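Putative glycosyl hydrolase (PDB 4QHZ) probably acts as a hydrolase of the 3-keto-disaccharide hydrolase family and binds a magnesium ion. Local coordinates at residues C[126-131]-C[225-230]; C[176-179]-C[183-186]. One frame throughout, in Å; residues are numbered along the deposited sequence.

Contact 1. Residues C[126-131]-C[225-230]; sequences MYEVQV and ILQSHG. With MG (magnesium ion), chain I.
Glu128 and Gln227 meet at a magnesium ion, and Gln130 joins them from the same strand as Glu128. CB of Glu128 points toward residues 225-230. CG lies opposite the backbone N (chi1 -174°), and the rest of the chain runs out straight, past Phe122 of strand 119-123, to the ion. CD stops 3.3 Å from the magnesium. OE2 goes on to bind it at 2.2 Å. OE1 stays 3.7 Å from the magnesium, so the carboxylate is monodentate. Glu128 OE1 accepts a weak hydrogen bond, 3.0 Å long, from the water O. That water is itself bound to the metal.

Gln130 starts out pointing away from 225-230. A bend at chi2 (71°) turns its amide back, and OE1 binds the magnesium at 2.1 Å. The same OE1 receives a weak hydrogen bond from Val131 N. The NE2 end finds its strongest partner in Gly143 and also gives a weak bond to the metal-bound water. Gln227 reaches the ion extended, crossing Glu128 at about a right angle. Its modelled OE1 lies 2.1 Å from the magnesium. The carboxylate of Glu128 and the amide of Gln227 stand 86° apart. Gln130 and Gln227 bind from roughly opposite sides of the ion, with Glu128 between them.

Asn118 OD1 and Ser119 O complete six ligands, a set consistent with octahedral magnesium. The two segments bury little surface on each other, and the metal is what chiefly joins them. Glu128 is the one formally negative ligand, so it probably offsets about half of the ion's charge. The water is the one ligand not tied to the chain, which would make it the easiest to exchange.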
loop_
_atom_site.group_PDB
_atom_site.type_symbol
_atom_site.label_atom_id
_atom_site.label_comp_id
_atom_site.label_asym_id
_atom_site.label_seq_id
_atom_site.Cartn_x
_atom_site.Cartn_y
_atom_site.Cartn_z
HETATM N N MSE C 126 19.161 1.381 11.090
HETATM C CA MSE C 126 19.343 0.553 9.882
HETATM C C MSE C 126 19.238 1.304 8.573
HETATM O O MSE C 126 19.855 0.902 7.591
HETATM C CB MSE C 126 18.272 -0.534 9.804
HETATM C CG MSE C 126 18.114 -1.381 11.061
HETATM SE SE MSE C 126 19.761 -2.366 11.441
HETATM C CE MSE C 126 19.362 -4.007 10.415
ATOM N N TYR C 127 18.460 2.383 8.532
ATOM C CA TYR C 127 18.076 3.000 7.263
ATOM C C TYR C 127 18.443 4.484 7.226
ATOM O O TYR C 127 17.775 5.310 7.854
ATOM C CB TYR C 127 16.570 2.804 7.024
ATOM C CG TYR C 127 16.073 1.404 7.329
ATOM C CD1 TYR C 127 16.524 0.309 6.596
ATOM C CD2 TYR C 127 15.153 1.172 8.348
ATOM C CE1 TYR C 127 16.081 -0.971 6.870
ATOM C CE2 TYR C 127 14.703 -0.113 8.624
ATOM C CZ TYR C 127 15.172 -1.180 7.883
ATOM O OH TYR C 127 14.733 -2.452 8.157
ATOM N N GLU C 128 19.485 4.833 6.474
ATOM C CA GLU C 128 20.002 6.206 6.484
ATOM C C GLU C 128 19.179 7.171 5.632
ATOM O O GLU C 128 18.999 6.957 4.435
ATOM C CB GLU C 128 21.461 6.285 6.001
ATOM C CG GLU C 128 22.048 7.693 6.153
ATOM C CD GLU C 128 23.471 7.848 5.644
ATOM O OE1 GLU C 128 23.970 6.942 4.942
ATOM O OE2 GLU C 128 24.093 8.898 5.947
ATOM N N VAL C 129 18.704 8.237 6.269
ATOM C CA VAL C 129 18.272 9.432 5.569
ATOM C C VAL C 129 19.502 10.319 5.460
ATOM O O VAL C 129 20.018 10.801 6.469
ATOM C CB VAL C 129 17.146 10.180 6.306
ATOM C CG1 VAL C 129 16.699 11.398 5.501
ATOM C CG2 VAL C 129 15.969 9.252 6.572
ATOM N N GLN C 130 19.982 10.518 4.236
ATOM C CA GLN C 130 21.248 11.203 4.005
ATOM C C GLN C 130 21.197 12.668 4.431
ATOM O O GLN C 130 20.208 13.363 4.201
ATOM C CB GLN C 130 21.649 11.103 2.529
ATOM C CG GLN C 130 22.918 11.853 2.132
ATOM C CD GLN C 130 24.196 11.224 2.680
ATOM O OE1 GLN C 130 24.350 11.049 3.892
ATOM N NE2 GLN C 130 25.124 10.882 1.784
ATOM N N VAL C 131 22.275 13.102 5.075
ATOM C CA VAL C 131 22.533 14.502 5.336
ATOM C C VAL C 131 23.831 14.872 4.622
ATOM O O VAL C 131 24.835 14.168 4.734
ATOM C CB VAL C 131 22.640 14.777 6.846
ATOM C CG1 VAL C 131 23.228 16.160 7.116
ATOM C CG2 VAL C 131 21.270 14.629 7.491
ATOM N N ILE C 225 20.429 6.807 15.036
ATOM C CA ILE C 225 21.870 6.993 14.997
ATOM C C ILE C 225 22.205 8.177 14.101
ATOM O O ILE C 225 21.721 8.257 12.969
ATOM C CB ILE C 225 22.614 5.746 14.475
ATOM C CG1 ILE C 225 22.192 4.496 15.255
ATOM C CG2 ILE C 225 24.126 5.956 14.560
ATOM C CD1 ILE C 225 22.851 3.211 14.778
ATOM N N LEU C 226 23.026 9.090 14.617
ATOM C CA LEU C 226 23.550 10.202 13.837
ATOM C C LEU C 226 24.975 9.874 13.401
ATOM O O LEU C 226 25.826 9.499 14.213
ATOM C CB LEU C 226 23.508 11.510 14.634
ATOM C CG LEU C 226 22.115 12.027 15.011
ATOM C CD1 LEU C 226 22.209 13.308 15.831
ATOM C CD2 LEU C 226 21.257 12.272 13.777
ATOM N N GLN C 227 25.225 10.045 12.112
ATOM C CA GLN C 227 26.459 9.581 11.491
ATOM C C GLN C 227 27.620 10.575 11.625
ATOM O O GLN C 227 27.476 11.764 11.343
ATOM C CB GLN C 227 26.194 9.297 10.014
ATOM C CG GLN C 227 27.375 8.748 9.222
ATOM C CD GLN C 227 27.066 8.697 7.734
ATOM O OE1 GLN C 227 26.717 9.710 7.128
ATOM N NE2 GLN C 227 27.176 7.515 7.141
ATOM N N SER C 228 28.761 10.061 12.065
ATOM C CA SER C 228 30.035 10.743 11.967
ATOM C C SER C 228 30.771 10.202 10.746
ATOM O O SER C 228 31.357 9.128 10.797
ATOM C CB SER C 228 30.869 10.514 13.225
ATOM O OG SER C 228 32.170 11.053 13.067
ATOM N N HIS C 229 30.695 10.927 9.638
ATOM C CA HIS C 229 31.301 10.499 8.383
ATOM C C HIS C 229 32.744 11.009 8.345
ATOM O O HIS C 229 32.983 12.212 8.311
ATOM C CB HIS C 229 30.480 11.016 7.200
ATOM C CG HIS C 229 30.802 10.348 5.903
ATOM N ND1 HIS C 229 31.701 10.873 4.999
ATOM C CD2 HIS C 229 30.342 9.198 5.354
ATOM C CE1 HIS C 229 31.794 10.066 3.959
ATOM N NE2 HIS C 229 30.980 9.043 4.149
ATOM N N GLY C 230 33.705 10.093 8.338
ATOM C CA GLY C 230 35.106 10.439 8.614
ATOM C C GLY C 230 35.924 11.191 7.569
ATOM O O GLY C 230 37.156 11.156 7.616
HETATM MG MG MG I . 25.764 10.215 5.274
HETATM O O HOH W 1 26.187 8.731 4.066
#

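Contact 2. Residues C[176-179]-C[183-186]; sequences TFKE and YRTH
Thr176 and Thr185 both hold OG1 between their backbone N and carbonyl carbon (chi1 57° and 56°). Both side chains lie on the same face of the sheet, and these torsions turn the hydroxyls to each other. Thr176 OG1 and Thr185 OG1 share a hydrogen bond of 2.6 Å, with either as donor. Arg184 runs extended from CG to NE alongside Thr176 OG1, and its NH1 adds a weak bond to that oxygen in the guanidinium plane.

The backbone carries a classic beta bulge: Arg184 and Thr185 together face Thr176. Thr176 O therefore accepts twice, from Arg184 N at 2.8 Å and from Thr185 N at 3.1 Å. Both donors come from the same face of its carbonyl plane. Thr176 N donates in return to Thr185 O.

The side chains of Phe177 and Tyr183 lie side by side and point the same way. Their ring planes are 26° apart but slid, so they barely overlap. Phe177 CZ comes 3.4 Å from Tyr183 CE1, while Phe177 CE1 sits over one face of the tyrosine, near its rim. His186 ND1 lies over the opposite face. An alanine in place of Tyr183 would probably leave Phe177 and His186 without the ring between them and take a partner from the Tyr127 hydroxyl.

Lys178 CG packs across Arg184 CB at 3.8 Å. Arg184 NE forms a salt bridge with Asp96 of the second subunit, and its NH2 bonds Ala174 O of that subunit. The contact thus closes the turn end of the hairpin of strands 165-177 and 185-193, at a subunit interface.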
loop_
_atom_site.group_PDB
_atom_site.type_symbol
_atom_site.label_atom_id
_atom_site.label_comp_id
_atom_site.label_asym_id
_atom_site.label_seq_id
_atom_site.Cartn_x
_atom_site.Cartn_y
_atom_site.Cartn_z
ATOM N N THR C 176 7.620 -5.052 9.610
ATOM C CA THR C 176 7.418 -6.296 10.335
ATOM C C THR C 176 8.169 -7.400 9.599
ATOM O O THR C 176 8.363 -7.321 8.390
ATOM C CB THR C 176 5.930 -6.662 10.461
ATOM O OG1 THR C 176 5.334 -6.747 9.160
ATOM C CG2 THR C 176 5.186 -5.618 11.297
ATOM N N PHE C 177 8.595 -8.421 10.331
ATOM C CA PHE C 177 9.390 -9.503 9.758
ATOM C C PHE C 177 8.690 -10.840 9.913
ATOM O O PHE C 177 8.005 -11.082 10.903
ATOM C CB PHE C 177 10.766 -9.556 10.421
ATOM C CG PHE C 177 11.673 -8.445 9.998
ATOM C CD1 PHE C 177 12.423 -8.551 8.828
ATOM C CD2 PHE C 177 11.779 -7.281 10.757
ATOM C CE1 PHE C 177 13.254 -7.518 8.426
ATOM C CE2 PHE C 177 12.603 -6.241 10.349
ATOM C CZ PHE C 177 13.344 -6.363 9.187
ATOM N N LYS C 178 8.864 -11.706 8.923
ATOM C CA LYS C 178 8.371 -13.074 9.008
ATOM C C LYS C 178 9.319 -13.904 9.865
ATOM O O LYS C 178 10.448 -13.494 10.129
ATOM C CB LYS C 178 8.253 -13.709 7.625
ATOM C CG LYS C 178 7.348 -12.967 6.671
ATOM C CD LYS C 178 7.215 -13.714 5.353
ATOM C CE LYS C 178 6.515 -12.851 4.316
ATOM N NZ LYS C 178 6.592 -13.439 2.951
ATOM N N GLU C 179 8.842 -15.076 10.275
ATOM C CA GLU C 179 9.609 -16.027 11.074
ATOM C C GLU C 179 10.974 -16.344 10.450
ATOM O O GLU C 179 12.014 -16.421 11.139
ATOM C CB GLU C 179 8.766 -17.339 11.253
ATOM C CG GLU C 179 7.925 -17.389 12.535
ATOM C CD GLU C 179 8.618 -16.767 13.742
ATOM O OE1 GLU C 179 8.083 -15.793 14.326
ATOM O OE2 GLU C 179 9.711 -17.249 14.102
ATOM N N TYR C 183 11.237 -9.771 5.095
ATOM C CA TYR C 183 10.265 -8.721 5.360
ATOM C C TYR C 183 8.859 -9.247 5.186
ATOM O O TYR C 183 8.553 -9.883 4.183
ATOM C CB TYR C 183 10.456 -7.521 4.422
ATOM C CG TYR C 183 11.535 -6.551 4.838
ATOM C CD1 TYR C 183 11.372 -5.719 5.945
ATOM C CD2 TYR C 183 12.711 -6.439 4.102
ATOM C CE1 TYR C 183 12.358 -4.821 6.314
ATOM C CE2 TYR C 183 13.704 -5.549 4.465
ATOM C CZ TYR C 183 13.528 -4.742 5.566
ATOM O OH TYR C 183 14.526 -3.856 5.909
ATOM N N ARG C 184 8.005 -8.964 6.164
ATOM C CA ARG C 184 6.567 -9.152 6.016
ATOM C C ARG C 184 5.961 -7.867 5.455
ATOM O O ARG C 184 5.199 -7.893 4.489
ATOM C CB ARG C 184 5.939 -9.520 7.356
ATOM C CG ARG C 184 4.425 -9.643 7.341
ATOM C CD ARG C 184 3.902 -10.061 8.698
ATOM N NE ARG C 184 2.444 -10.157 8.689
ATOM C CZ ARG C 184 1.607 -9.126 8.823
ATOM N NH1 ARG C 184 2.061 -7.880 9.008
ATOM N NH2 ARG C 184 0.294 -9.347 8.780
ATOM N N THR C 185 6.285 -6.747 6.095
ATOM C CA THR C 185 5.987 -5.431 5.559
ATOM C C THR C 185 7.259 -4.608 5.602
ATOM O O THR C 185 8.011 -4.668 6.576
ATOM C CB THR C 185 4.882 -4.706 6.349
ATOM O OG1 THR C 185 5.246 -4.631 7.733
ATOM C CG2 THR C 185 3.556 -5.440 6.213
ATOM N N HIS C 186 7.513 -3.862 4.536
ATOM C CA HIS C 186 8.697 -3.022 4.464
ATOM C C HIS C 186 8.481 -1.752 5.261
ATOM O O HIS C 186 7.341 -1.360 5.503
ATOM C CB HIS C 186 9.012 -2.675 3.017
ATOM C CG HIS C 186 9.504 -3.838 2.222
ATOM N ND1 HIS C 186 10.824 -3.980 1.861
ATOM C CD2 HIS C 186 8.862 -4.929 1.746
ATOM C CE1 HIS C 186 10.974 -5.105 1.187
ATOM N NE2 HIS C 186 9.797 -5.696 1.098
#

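Overall arrangement
The centres of the two contacts lie about 24 Å apart. Contact 1 is buried, and its strands 127-131 and 225-226 belong to one antiparallel sheet, with strand 119-123 between them. Contact 2 is at the surface, on neighbouring strands of the other, larger antiparallel sheet. Along the chain, both halves of contact 2 fall between the halves of contact 1. The two contacts touch where Tyr127 OH lies 2.7 Å from Tyr183 OH, a probable hydrogen bond. Both belong to the part of the chain related to 3-keto-disaccharide hydrolases, which has a concanavalin-like fold. One supplies three of the five protein ligands of the magnesium, while the other, away from that site, faces a second subunit.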